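Local coordinates for TssK (Serratia sp. FS14, PDB 5Y0E), which probably serves as a trimeric baseplate component of the bacterial type VI secretion system, at residues 100-105 with 149-154; 168-173 with 181-186; 189-194 with 289-294; 318-323 with 437-442. All coordinates share one frame; numbering follows the deposited sequence.

Contact 1 of 4, residues 100-105 with 149-154; sequences LALPTY and LRLRLM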
loop_
_atom_site.group_PDB
_atom_site.type_symbol
_atom_site.label_atom_id
_atom_site.label_comp_id
_atom_site.label_asym_id
_atom_site.label_seq_id
_atom_site.Cartn_x
_atom_site.Cartn_y
_atom_site.Cartn_z
ATOM N N LEU A 100 -15.581 23.327 10.559
ATOM C CA LEU A 100 -15.238 23.354 11.976
ATOM C C LEU A 100 -13.981 24.187 12.114
ATOM O O LEU A 100 -12.991 23.914 11.445
ATOM C CB LEU A 100 -15.012 21.945 12.508
ATOM C CG LEU A 100 -14.675 21.809 13.988
ATOM C CD1 LEU A 100 -15.703 22.537 14.805
ATOM C CD2 LEU A 100 -14.610 20.357 14.392
ATOM N N ALA A 101 -14.039 25.242 12.897
ATOM C CA ALA A 101 -12.915 26.131 12.986
ATOM C C ALA A 101 -12.411 26.456 14.365
ATOM O O ALA A 101 -13.070 26.261 15.334
ATOM C CB ALA A 101 -13.236 27.405 12.254
ATOM N N LEU A 102 -11.205 26.976 14.413
ATOM C CA LEU A 102 -10.567 27.335 15.648
ATOM C C LEU A 102 -9.673 28.477 15.352
ATOM O O LEU A 102 -9.060 28.513 14.327
ATOM C CB LEU A 102 -9.731 26.182 16.157
ATOM C CG LEU A 102 -9.021 26.467 17.462
ATOM C CD1 LEU A 102 -10.020 26.389 18.587
ATOM C CD2 LEU A 102 -7.867 25.516 17.682
ATOM N N PRO A 103 -9.596 29.429 16.257
ATOM C CA PRO A 103 -8.747 30.584 16.054
ATOM C C PRO A 103 -7.308 30.204 16.172
ATOM O O PRO A 103 -6.977 29.313 16.895
ATOM C CB PRO A 103 -9.111 31.475 17.214
ATOM C CG PRO A 103 -10.450 31.044 17.604
ATOM C CD PRO A 103 -10.448 29.584 17.426
ATOM N N THR A 104 -6.462 30.883 15.436
ATOM C CA THR A 104 -5.043 30.615 15.488
ATOM C C THR A 104 -4.436 31.274 16.721
ATOM O O THR A 104 -4.882 32.335 17.159
ATOM C CB THR A 104 -4.365 31.140 14.234
ATOM O OG1 THR A 104 -4.413 32.559 14.252
ATOM C CG2 THR A 104 -5.092 30.656 12.998
ATOM N N TYR A 105 -3.415 30.630 17.286
ATOM C CA TYR A 105 -2.702 31.224 18.406
ATOM C C TYR A 105 -1.915 32.436 17.943
ATOM O O TYR A 105 -1.119 32.347 17.008
ATOM C CB TYR A 105 -1.749 30.223 19.055
ATOM C CG TYR A 105 -1.024 30.827 20.233
ATOM C CD1 TYR A 105 0.136 31.567 20.058
ATOM C CD2 TYR A 105 -1.520 30.699 21.515
ATOM C CE1 TYR A 105 0.772 32.147 21.115
ATOM C CE2 TYR A 105 -0.886 31.276 22.575
ATOM C CZ TYR A 105 0.260 31.996 22.369
ATOM O OH TYR A 105 0.912 32.574 23.427
ATOM N N LEU A 149 -11.532 24.130 24.463
ATOM C CA LEU A 149 -11.307 24.589 23.105
ATOM C C LEU A 149 -12.493 25.258 22.488
ATOM O O LEU A 149 -13.545 24.685 22.396
ATOM C CB LEU A 149 -10.932 23.425 22.219
ATOM C CG LEU A 149 -9.470 23.095 22.048
ATOM C CD1 LEU A 149 -9.372 21.948 21.090
ATOM C CD2 LEU A 149 -8.705 24.271 21.529
ATOM N N ARG A 150 -12.286 26.457 21.990
ATOM C CA ARG A 150 -13.342 27.216 21.378
ATOM C C ARG A 150 -13.554 26.900 19.916
ATOM O O ARG A 150 -13.323 27.706 19.053
ATOM C CB ARG A 150 -13.092 28.687 21.592
ATOM C CG ARG A 150 -12.864 28.991 23.052
ATOM C CD ARG A 150 -13.377 30.334 23.461
ATOM N NE ARG A 150 -13.070 31.320 22.465
ATOM C CZ ARG A 150 -13.967 32.097 21.899
ATOM N NH1 ARG A 150 -15.211 31.996 22.234
ATOM N NH2 ARG A 150 -13.620 32.963 21.004
ATOM N N LEU A 151 -14.029 25.696 19.676
ATOM C CA LEU A 151 -14.310 25.218 18.368
ATOM C C LEU A 151 -15.599 25.841 17.944
ATOM O O LEU A 151 -16.449 26.136 18.737
ATOM C CB LEU A 151 -14.444 23.717 18.387
ATOM C CG LEU A 151 -13.182 22.952 18.669
ATOM C CD1 LEU A 151 -13.500 21.487 18.655
ATOM C CD2 LEU A 151 -12.164 23.276 17.620
ATOM N N ARG A 152 -15.749 26.029 16.663
ATOM C CA ARG A 152 -16.925 26.658 16.194
ATOM C C ARG A 152 -17.337 26.264 14.801
ATOM O O ARG A 152 -16.520 26.174 13.920
ATOM C CB ARG A 152 -16.663 28.145 16.210
ATOM C CG ARG A 152 -17.758 28.952 15.582
ATOM C CD ARG A 152 -17.329 30.342 15.229
ATOM N NE ARG A 152 -17.161 31.115 16.426
ATOM C CZ ARG A 152 -17.170 32.428 16.444
ATOM N NH1 ARG A 152 -17.351 33.074 15.310
ATOM N NH2 ARG A 152 -16.988 33.083 17.574
ATOM N N LEU A 153 -18.619 25.999 14.597
ATOM C CA LEU A 153 -19.132 25.695 13.279
ATOM C C LEU A 153 -19.458 26.990 12.588
ATOM O O LEU A 153 -20.048 27.839 13.191
ATOM C CB LEU A 153 -20.374 24.860 13.397
ATOM C CG LEU A 153 -20.047 23.538 14.018
ATOM C CD1 LEU A 153 -21.240 22.995 14.738
ATOM C CD2 LEU A 153 -19.549 22.576 12.982
ATOM N N MET A 154 -19.039 27.152 11.350
ATOM C CA MET A 154 -19.284 28.363 10.596
ATOM C C MET A 154 -19.277 28.171 9.084
ATOM O O MET A 154 -19.060 27.093 8.608
ATOM C CB MET A 154 -18.294 29.443 10.990
ATOM C CG MET A 154 -16.860 29.024 11.075
ATOM S SD MET A 154 -15.754 30.419 11.093
ATOM C CE MET A 154 -15.668 30.673 12.823
#
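Between Ala101 and Arg152 the flat groups that meet are peptide units, not rings. Arg152 N lies in the carbonyl plane of Ala101, 3.0 Å from Ala101 O, although its N-H is bent (141°). In return Ala101 N bonds Arg152 O at 2.8 Å. This is an antiparallel hydrogen-bonded pair. Ala101 O also takes a CA-H...O contact from Leu151 CA at 3.4 Å. Beside the sheet, the Arg150 guanidinium is held by a salt bridge with Glu116 and a hydrogen bond to Ala122 O.

Leucines fill one face. Leu100, with CG anti to its N (chi1 -179°), carries CD1 to 4.0 Å from Leu151 CB. Leu102 and Leu149 cross at about a right angle, Leu102 CD1 touching Leu149 CD2 at 3.9 Å. Phe75 of strand 74-78 packs on Leu100, Leu149 and Leu151. Towards the other face Met154 lays CG and SD against the Ala101 methyl, SD 4.1 Å from Ala101 CB.

The chain directions differ by 120°, consistent with the short ladder, and Arg150 centres an inverse gamma turn. With just two backbone hydrogen bonds between the segments, much of their cohesion probably comes from buried apolar contact.

Contact 2 of 4, residues 168-173 with 181-186; sequences VTRVLE and RLDTAQ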
loop_
_atom_site.group_PDB
_atom_site.type_symbol
_atom_site.label_atom_id
_atom_site.label_comp_id
_atom_site.label_asym_id
_atom_site.label_seq_id
_atom_site.Cartn_x
_atom_site.Cartn_y
_atom_site.Cartn_z
ATOM N N VAL A 168 -16.691 20.255 6.987
ATOM C CA VAL A 168 -17.619 19.302 7.574
ATOM C C VAL A 168 -18.651 18.815 6.564
ATOM O O VAL A 168 -18.962 17.623 6.522
ATOM C CB VAL A 168 -18.312 19.911 8.813
ATOM C CG1 VAL A 168 -19.374 18.973 9.355
ATOM C CG2 VAL A 168 -17.293 20.271 9.876
ATOM N N THR A 169 -19.207 19.718 5.760
ATOM C CA THR A 169 -20.339 19.379 4.915
ATOM C C THR A 169 -20.692 20.568 4.040
ATOM O O THR A 169 -20.157 21.667 4.192
ATOM C CB THR A 169 -21.541 18.960 5.750
ATOM O OG1 THR A 169 -22.480 18.295 4.916
ATOM C CG2 THR A 169 -22.184 20.151 6.387
ATOM N N ARG A 170 -21.609 20.330 3.115
ATOM C CA ARG A 170 -22.124 21.383 2.250
ATOM C C ARG A 170 -23.641 21.369 2.276
ATOM O O ARG A 170 -24.268 20.316 2.118
ATOM C CB ARG A 170 -21.623 21.229 0.819
ATOM C CG ARG A 170 -22.441 21.987 -0.205
ATOM C CD ARG A 170 -21.838 21.868 -1.604
ATOM N NE ARG A 170 -20.817 22.871 -1.820
ATOM C CZ ARG A 170 -20.922 23.858 -2.697
ATOM N NH1 ARG A 170 -22.000 23.954 -3.462
ATOM N NH2 ARG A 170 -19.941 24.740 -2.818
ATOM N N VAL A 171 -24.228 22.535 2.496
ATOM C CA VAL A 171 -25.675 22.689 2.417
ATOM C C VAL A 171 -26.049 22.950 0.968
ATOM O O VAL A 171 -25.550 23.889 0.349
ATOM C CB VAL A 171 -26.177 23.821 3.320
ATOM C CG1 VAL A 171 -27.685 23.841 3.283
ATOM C CG2 VAL A 171 -25.703 23.636 4.742
ATOM N N LEU A 172 -26.912 22.109 0.422
ATOM C CA LEU A 172 -27.377 22.305 -0.942
ATOM C C LEU A 172 -28.672 23.094 -0.994
ATOM O O LEU A 172 -28.826 23.981 -1.837
ATOM C CB LEU A 172 -27.589 20.961 -1.628
ATOM C CG LEU A 172 -26.338 20.171 -1.966
ATOM C CD1 LEU A 172 -26.735 18.843 -2.564
ATOM C CD2 LEU A 172 -25.444 20.962 -2.896
ATOM N N GLU A 173 -29.599 22.788 -0.099
ATOM C CA GLU A 173 -30.940 23.334 -0.159
ATOM C C GLU A 173 -31.511 23.378 1.249
ATOM O O GLU A 173 -31.296 22.458 2.044
ATOM C CB GLU A 173 -31.816 22.488 -1.091
ATOM C CG GLU A 173 -33.299 22.521 -0.788
ATOM C CD GLU A 173 -34.112 21.703 -1.772
ATOM O OE1 GLU A 173 -34.050 21.980 -2.988
ATOM O OE2 GLU A 173 -34.812 20.776 -1.331
ATOM N N ARG A 181 -31.016 19.794 3.314
ATOM C CA ARG A 181 -30.483 18.674 2.560
ATOM C C ARG A 181 -29.002 18.925 2.325
ATOM O O ARG A 181 -28.612 20.012 1.888
ATOM C CB ARG A 181 -31.205 18.486 1.227
ATOM C CG ARG A 181 -30.726 17.283 0.432
ATOM C CD ARG A 181 -31.573 17.073 -0.813
ATOM N NE ARG A 181 -31.690 18.303 -1.583
ATOM C CZ ARG A 181 -30.958 18.587 -2.651
ATOM N NH1 ARG A 181 -30.060 17.717 -3.095
ATOM N NH2 ARG A 181 -31.128 19.745 -3.279
ATOM N N LEU A 182 -28.183 17.931 2.634
ATOM C CA LEU A 182 -26.742 18.067 2.551
ATOM C C LEU A 182 -26.201 17.334 1.337
ATOM O O LEU A 182 -26.763 16.335 0.892
ATOM C CB LEU A 182 -26.073 17.523 3.809
ATOM C CG LEU A 182 -26.438 18.241 5.095
ATOM C CD1 LEU A 182 -25.837 17.502 6.268
ATOM C CD2 LEU A 182 -25.945 19.642 5.040
ATOM N N ASP A 183 -25.100 17.837 0.812
ATOM C CA ASP A 183 -24.398 17.147 -0.260
ATOM C C ASP A 183 -23.647 15.960 0.327
ATOM O O ASP A 183 -22.495 16.069 0.727
ATOM C CB ASP A 183 -23.456 18.096 -0.977
ATOM C CG ASP A 183 -22.708 17.422 -2.078
ATOM O OD1 ASP A 183 -22.985 16.240 -2.359
ATOM O OD2 ASP A 183 -21.831 18.069 -2.665
ATOM N N THR A 184 -24.294 14.801 0.342
ATOM C CA THR A 184 -23.676 13.601 0.877
ATOM C C THR A 184 -22.456 13.136 0.099
ATOM O O THR A 184 -21.811 12.180 0.523
ATOM C CB THR A 184 -24.682 12.460 0.916
ATOM O OG1 THR A 184 -25.259 12.317 -0.380
ATOM C CG2 THR A 184 -25.749 12.744 1.922
ATOM N N ALA A 185 -22.119 13.735 -1.023
ATOM C CA ALA A 185 -20.954 13.251 -1.735
ATOM C C ALA A 185 -19.669 13.868 -1.235
ATOM O O ALA A 185 -18.599 13.326 -1.509
ATOM C CB ALA A 185 -21.086 13.520 -3.233
ATOM N N GLN A 186 -19.740 14.985 -0.524
ATOM C CA GLN A 186 -18.530 15.645 -0.075
ATOM C C GLN A 186 -17.920 14.883 1.090
ATOM O O GLN A 186 -18.628 14.364 1.953
ATOM C CB GLN A 186 -18.814 17.087 0.312
ATOM C CG GLN A 186 -19.240 17.933 -0.871
ATOM C CD GLN A 186 -18.531 17.560 -2.172
ATOM O OE1 GLN A 186 -17.413 18.003 -2.430
ATOM N NE2 GLN A 186 -19.193 16.757 -3.007
#
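Three backbone hydrogen bonds tie Arg170, Leu172 and Glu173 to Arg181 and Asp183. Asp183 N reaches Arg170 O at 2.9 Å, and Leu172 N pairs with Arg181 O. Arg181 N reaches Glu173 O at 3.0 Å with a nearly straight N-H (173°). Because Leu172 and Glu173 both face Arg181, the register slips by one, a classic beta bulge. A further bond, Ala185 N to Asp183 OD1, closes an Asx turn within the type I turn from Asp183 to Gln186.

Glu173 OE1 lies 3.7 Å from Arg181 NH2, a long salt bridge, and the carboxylate and guanidinium planes stand 78° apart. Arg181 bends at chi3 (51°), folding its guanidinium back so that Leu172 CB lies on one face.

Among apolar contacts, Val171 CG2 meets Leu182 CD2 at 4.0 Å, and Leu172 CG rests 3.7 Å from Asp183 CB. Leu182 CD1 lies 3.7 Å from Thr169 OG1, the two side chains crossing at about a right angle.

The segments form a beta hairpin at the margin of a mixed sheet: strand 180-182 is outermost within this chain, and strand 163-174 pairs on its far side with strand 96-103, where Thr169 and Val171 pack on Val98.

Contact 3 of 4, residues 189-194 with 289-294; sequences PMLNCQ and YDHDNL
The imidazole of His291 points at the backbone of Met190, with Met190 O near the ring plane, 3.2 Å from His291 CE1. His291 CG stands anti to the backbone N (chi1 -165°), which carries the ring across to the 189-194 loop. The same ring meets Pro189 obliquely, His291 CD2 lying 4.0 Å from Pro189 CB. Its rotation is fixed by both nitrogens: Tyr289 OH is 2.6 Å from His291 ND1, a hydrogen bond in which either could donate and which leaves Tyr289 CZ in the imidazole plane, while NE2 bonds to Trp43 O.

Asp292 crosses Pro189 at a slant, placing OD1 3.6 Å from Pro189 CB; that oxygen also accepts from Trp43 NE1. Leu294 adds an apolar contact, its CD1 4.4 Å from Met190 CB. Side chains of 289-294 thus lie on both backbone and side chains of 189-194.

Segment 289-294 is shaped by an Asx turn, Asp292 N bonding Asp290 OD1 at 3.0 Å, inside a type I turn from Asp290 to Asn293. Asn293 then caps Leu296 N. This is a turn leading into an N-cap, by which the start of helix 294-309 is docked against the loop before helix 197-222.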
loop_
_atom_site.group_PDB
_atom_site.type_symbol
_atom_site.label_atom_id
_atom_site.label_comp_id
_atom_site.label_asym_id
_atom_site.label_seq_id
_atom_site.Cartn_x
_atom_site.Cartn_y
_atom_site.Cartn_z
ATOM N N PRO A 189 -11.838 16.301 5.154
ATOM C CA PRO A 189 -10.461 15.834 5.333
ATOM C C PRO A 189 -10.423 14.814 6.455
ATOM O O PRO A 189 -10.837 15.088 7.574
ATOM C CB PRO A 189 -9.702 17.112 5.681
ATOM C CG PRO A 189 -10.736 18.027 6.212
ATOM C CD PRO A 189 -11.960 17.736 5.418
ATOM N N MET A 190 -9.977 13.614 6.129
ATOM C CA MET A 190 -10.124 12.458 6.991
ATOM C C MET A 190 -8.762 11.909 7.352
ATOM O O MET A 190 -7.881 11.815 6.502
ATOM C CB MET A 190 -10.933 11.365 6.323
ATOM C CG MET A 190 -12.398 11.678 6.160
ATOM S SD MET A 190 -13.176 12.188 7.665
ATOM C CE MET A 190 -13.248 10.639 8.503
ATOM N N LEU A 191 -8.582 11.561 8.618
ATOM C CA LEU A 191 -7.357 10.885 9.009
ATOM C C LEU A 191 -7.492 9.381 8.994
ATOM O O LEU A 191 -6.486 8.694 8.916
ATOM C CB LEU A 191 -6.896 11.342 10.392
ATOM C CG LEU A 191 -6.324 12.744 10.312
ATOM C CD1 LEU A 191 -5.911 13.245 11.652
ATOM C CD2 LEU A 191 -5.175 12.795 9.354
ATOM N N ASN A 192 -8.700 8.852 9.034
ATOM C CA ASN A 192 -8.907 7.426 8.903
ATOM C C ASN A 192 -10.013 7.185 7.894
ATOM O O ASN A 192 -11.131 7.661 8.072
ATOM C CB ASN A 192 -9.257 6.819 10.249
ATOM C CG ASN A 192 -9.381 5.328 10.193
ATOM O OD1 ASN A 192 -8.961 4.702 9.254
ATOM N ND2 ASN A 192 -9.980 4.759 11.201
ATOM N N CYS A 193 -9.709 6.422 6.856
ATOM C CA CYS A 193 -10.731 6.053 5.898
ATOM C C CYS A 193 -11.940 5.447 6.576
ATOM O O CYS A 193 -13.066 5.620 6.111
ATOM C CB CYS A 193 -10.167 5.073 4.866
ATOM S SG CYS A 193 -9.059 5.805 3.664
ATOM N N GLN A 194 -11.741 4.752 7.678
ATOM C CA GLN A 194 -12.875 4.106 8.311
ATOM C C GLN A 194 -13.763 5.070 9.073
ATOM O O GLN A 194 -14.824 4.662 9.532
ATOM C CB GLN A 194 -12.378 3.001 9.221
ATOM C CG GLN A 194 -11.621 1.926 8.477
ATOM C CD GLN A 194 -12.533 1.005 7.695
ATOM O OE1 GLN A 194 -13.551 0.566 8.201
ATOM N NE2 GLN A 194 -12.162 0.700 6.463
ATOM N N TYR A 289 -3.716 13.789 -5.546
ATOM C CA TYR A 289 -4.238 13.730 -4.186
ATOM C C TYR A 289 -4.447 15.125 -3.628
ATOM O O TYR A 289 -3.561 15.972 -3.687
ATOM C CB TYR A 289 -3.291 12.961 -3.272
ATOM C CG TYR A 289 -3.841 12.834 -1.890
ATOM C CD1 TYR A 289 -4.871 11.949 -1.624
ATOM C CD2 TYR A 289 -3.352 13.605 -0.850
ATOM C CE1 TYR A 289 -5.389 11.836 -0.379
ATOM C CE2 TYR A 289 -3.874 13.494 0.388
ATOM C CZ TYR A 289 -4.885 12.602 0.624
ATOM O OH TYR A 289 -5.418 12.485 1.864
ATOM N N ASP A 290 -5.626 15.356 -3.086
ATOM C CA ASP A 290 -5.957 16.619 -2.446
ATOM C C ASP A 290 -6.618 16.257 -1.132
ATOM O O ASP A 290 -7.757 15.778 -1.116
ATOM C CB ASP A 290 -6.873 17.481 -3.320
ATOM C CG ASP A 290 -7.102 18.868 -2.757
ATOM O OD1 ASP A 290 -6.906 19.095 -1.567
ATOM O OD2 ASP A 290 -7.511 19.754 -3.508
ATOM N N HIS A 291 -5.904 16.486 -0.033
ATOM C CA HIS A 291 -6.432 16.080 1.259
ATOM C C HIS A 291 -7.739 16.793 1.577
ATOM O O HIS A 291 -8.607 16.227 2.237
ATOM C CB HIS A 291 -5.390 16.329 2.350
ATOM C CG HIS A 291 -5.687 15.631 3.640
ATOM N ND1 HIS A 291 -5.777 14.264 3.740
ATOM C CD2 HIS A 291 -5.937 16.115 4.877
ATOM C CE1 HIS A 291 -6.067 13.935 4.982
ATOM N NE2 HIS A 291 -6.167 15.040 5.692
ATOM N N ASP A 292 -7.912 18.019 1.102
ATOM C CA ASP A 292 -9.097 18.795 1.424
ATOM C C ASP A 292 -10.146 18.762 0.320
ATOM O O ASP A 292 -11.050 19.589 0.322
ATOM C CB ASP A 292 -8.713 20.233 1.763
ATOM C CG ASP A 292 -7.881 20.327 3.034
ATOM O OD1 ASP A 292 -8.437 20.112 4.123
ATOM O OD2 ASP A 292 -6.671 20.611 2.952
ATOM N N ASN A 293 -10.056 17.816 -0.610
ATOM C CA ASN A 293 -11.134 17.581 -1.554
ATOM C C ASN A 293 -11.122 16.132 -2.018
ATOM O O ASN A 293 -10.875 15.843 -3.190
ATOM C CB ASN A 293 -11.025 18.529 -2.743
ATOM C CG ASN A 293 -12.301 18.583 -3.570
ATOM O OD1 ASN A 293 -13.158 17.700 -3.512
ATOM N ND2 ASN A 293 -12.428 19.634 -4.337
ATOM N N LEU A 294 -11.412 15.223 -1.100
ATOM C CA LEU A 294 -11.226 13.815 -1.386
ATOM C C LEU A 294 -12.264 13.288 -2.349
ATOM O O LEU A 294 -11.947 12.418 -3.159
ATOM C CB LEU A 294 -11.232 13.011 -0.088
ATOM C CG LEU A 294 -9.993 13.242 0.798
ATOM C CD1 LEU A 294 -10.136 12.579 2.147
ATOM C CD2 LEU A 294 -8.730 12.777 0.135
#

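Contact 4 of 4, residues 318-323 with 437-442; sequences IQLTLV and MEFWAI
Gln319 lies over the face of Trp440. Its CB stands 3.5 Å from the centroid of the six-membered ring, 9° off the normal, a CH-pi contact; the extended chain lays the amide on the same indole, planes 25° apart, with Gln319 OE1 3.2 Å from Trp440 CZ2. On the other face of the sheet Leu320 CD2 meets the Phe439 ring at its edge, 3.3 Å from Phe439 CE2, and Leu322 crosses Phe439 and Met437 at about right angles.

Behind these contacts runs an antiparallel ladder. Ile318 and Ala441 exchange two backbone hydrogen bonds, and Leu320 N bonds Phe439 O. A water makes the reverse link, donating to Leu320 O at 2.7 Å and accepting from Phe439 N at 2.9 Å, with a weak bond from Gln319 NE2.

Further out, Trp440 NE1 donates almost straight (177°) to Glu438 OE1 at 3.1 Å, approaching on the anti side of the carboxylate, which holds the indole in place; Glu438 OE2 is engaged by His400. Phe439 is met edge-to-face by Phe424.

The sheet is two-sided: on one face an amide stacks on an indole whose N-H is tied to a carboxylate, on the other lies an apolar cluster. The water keeps Phe439 N satisfied.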
loop_
_atom_site.group_PDB
_atom_site.type_symbol
_atom_site.label_atom_id
_atom_site.label_comp_id
_atom_site.label_asym_id
_atom_site.label_seq_id
_atom_site.Cartn_x
_atom_site.Cartn_y
_atom_site.Cartn_z
ATOM N N ILE A 318 -25.462 -3.943 -13.164
ATOM C CA ILE A 318 -24.547 -3.950 -12.050
ATOM C C ILE A 318 -24.524 -5.315 -11.446
ATOM O O ILE A 318 -25.542 -5.856 -11.173
ATOM C CB ILE A 318 -25.008 -2.952 -10.991
ATOM C CG1 ILE A 318 -24.627 -1.554 -11.396
ATOM C CG2 ILE A 318 -24.340 -3.207 -9.675
ATOM C CD1 ILE A 318 -25.412 -0.501 -10.684
ATOM N N GLN A 319 -23.356 -5.881 -11.231
ATOM C CA GLN A 319 -23.280 -7.206 -10.677
ATOM C C GLN A 319 -23.345 -7.171 -9.177
ATOM O O GLN A 319 -22.813 -6.300 -8.567
ATOM C CB GLN A 319 -22.005 -7.877 -11.131
ATOM C CG GLN A 319 -21.861 -9.309 -10.715
ATOM C CD GLN A 319 -20.730 -9.983 -11.412
ATOM O OE1 GLN A 319 -20.030 -9.378 -12.172
ATOM N NE2 GLN A 319 -20.549 -11.237 -11.148
ATOM N N LEU A 320 -24.001 -8.133 -8.574
ATOM C CA LEU A 320 -24.083 -8.148 -7.150
ATOM C C LEU A 320 -23.276 -9.303 -6.650
ATOM O O LEU A 320 -23.380 -10.373 -7.158
ATOM C CB LEU A 320 -25.519 -8.325 -6.724
ATOM C CG LEU A 320 -26.341 -7.089 -6.430
ATOM C CD1 LEU A 320 -26.245 -6.059 -7.521
ATOM C CD2 LEU A 320 -27.779 -7.502 -6.253
ATOM N N THR A 321 -22.473 -9.084 -5.637
ATOM C CA THR A 321 -21.654 -10.131 -5.098
ATOM C C THR A 321 -22.419 -11.053 -4.188
ATOM O O THR A 321 -23.050 -10.623 -3.262
ATOM C CB THR A 321 -20.516 -9.543 -4.278
ATOM O OG1 THR A 321 -20.018 -8.381 -4.929
ATOM C CG2 THR A 321 -19.415 -10.531 -4.134
ATOM N N LEU A 322 -22.350 -12.336 -4.461
ATOM C CA LEU A 322 -23.014 -13.295 -3.634
ATOM C C LEU A 322 -22.049 -13.652 -2.545
ATOM O O LEU A 322 -21.081 -14.340 -2.762
ATOM C CB LEU A 322 -23.363 -14.524 -4.429
ATOM C CG LEU A 322 -24.525 -14.403 -5.382
ATOM C CD1 LEU A 322 -24.529 -15.645 -6.235
ATOM C CD2 LEU A 322 -25.832 -14.279 -4.642
ATOM N N VAL A 323 -22.312 -13.156 -1.358
ATOM C CA VAL A 323 -21.457 -13.405 -0.207
ATOM C C VAL A 323 -22.005 -14.607 0.545
ATOM O O VAL A 323 -23.149 -14.594 1.006
ATOM C CB VAL A 323 -21.369 -12.170 0.696
ATOM C CG1 VAL A 323 -20.431 -12.434 1.832
ATOM C CG2 VAL A 323 -20.894 -10.972 -0.109
ATOM N N MET A 437 -22.356 -19.353 -9.831
ATOM C CA MET A 437 -23.475 -18.454 -10.018
ATOM C C MET A 437 -22.986 -17.031 -10.156
ATOM O O MET A 437 -21.902 -16.674 -9.698
ATOM C CB MET A 437 -24.480 -18.535 -8.889
ATOM C CG MET A 437 -25.240 -19.826 -8.888
ATOM S SD MET A 437 -26.498 -19.924 -7.621
ATOM C CE MET A 437 -25.664 -19.134 -6.278
ATOM N N GLU A 438 -23.785 -16.243 -10.845
ATOM C CA GLU A 438 -23.617 -14.811 -10.928
ATOM C C GLU A 438 -24.983 -14.193 -10.706
ATOM O O GLU A 438 -25.999 -14.744 -11.131
ATOM C CB GLU A 438 -23.040 -14.379 -12.275
ATOM C CG GLU A 438 -21.698 -14.964 -12.569
ATOM C CD GLU A 438 -21.079 -14.440 -13.842
ATOM O OE1 GLU A 438 -21.733 -13.668 -14.551
ATOM O OE2 GLU A 438 -19.934 -14.805 -14.147
ATOM N N PHE A 439 -25.004 -13.068 -10.016
ATOM C CA PHE A 439 -26.235 -12.376 -9.691
ATOM C C PHE A 439 -26.130 -10.978 -10.255
ATOM O O PHE A 439 -25.229 -10.221 -9.892
ATOM C CB PHE A 439 -26.457 -12.347 -8.185
ATOM C CG PHE A 439 -27.826 -11.956 -7.800
ATOM C CD1 PHE A 439 -28.854 -12.846 -7.909
ATOM C CD2 PHE A 439 -28.091 -10.696 -7.330
ATOM C CE1 PHE A 439 -30.122 -12.490 -7.558
ATOM C CE2 PHE A 439 -29.369 -10.333 -6.973
ATOM C CZ PHE A 439 -30.381 -11.234 -7.086
ATOM N N TRP A 440 -27.031 -10.645 -11.154
ATOM C CA TRP A 440 -26.986 -9.368 -11.830
ATOM C C TRP A 440 -28.279 -8.601 -11.634
ATOM O O TRP A 440 -29.358 -9.182 -11.523
ATOM C CB TRP A 440 -26.746 -9.559 -13.312
ATOM C CG TRP A 440 -25.375 -9.975 -13.663
ATOM C CD1 TRP A 440 -24.903 -11.240 -13.747
ATOM C CD2 TRP A 440 -24.296 -9.120 -14.017
ATOM N NE1 TRP A 440 -23.592 -11.228 -14.122
ATOM C CE2 TRP A 440 -23.199 -9.935 -14.303
ATOM C CE3 TRP A 440 -24.152 -7.738 -14.119
ATOM C CZ2 TRP A 440 -21.985 -9.426 -14.680
ATOM C CZ3 TRP A 440 -22.944 -7.234 -14.497
ATOM C CH2 TRP A 440 -21.874 -8.073 -14.768
ATOM N N ALA A 441 -28.155 -7.283 -11.616
ATOM C CA ALA A 441 -29.285 -6.373 -11.621
ATOM C C ALA A 441 -29.219 -5.558 -12.897
ATOM O O ALA A 441 -28.149 -5.057 -13.248
ATOM C CB ALA A 441 -29.261 -5.468 -10.400
ATOM N N ILE A 442 -30.350 -5.437 -13.595
ATOM C CA ILE A 442 -30.391 -4.847 -14.928
ATOM C C ILE A 442 -31.387 -3.702 -14.945
ATOM O O ILE A 442 -32.579 -3.909 -14.706
ATOM C CB ILE A 442 -30.754 -5.882 -15.995
ATOM C CG1 ILE A 442 -29.817 -7.073 -15.878
ATOM C CG2 ILE A 442 -30.644 -5.280 -17.360
ATOM C CD1 ILE A 442 -29.940 -8.069 -16.984
HETATM O O HOH W 1 -22.540 -12.442 -8.665
#

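Along the chain the four contacts come in series, each closing before the next opens. Contacts 1 and 2, centres about 20 Å apart, belong to one mixed sheet and touch where Leu100 N meets Val168 CG2, since strands 96-103 and 163-174 are neighbours. The first segment of contact 3 follows directly on contact 2, centres about 16 Å apart, and marks where the sheet hands over to helices 197-222 to 294-309. Contact 4 lies in a separate antiparallel sheet, about 47 Å from contact 1 between centres and on the opposite side of the chain's centre. The series thus spans an elongated subunit, beta, helical and beta in turn, consistent with an extended structural component of the baseplate.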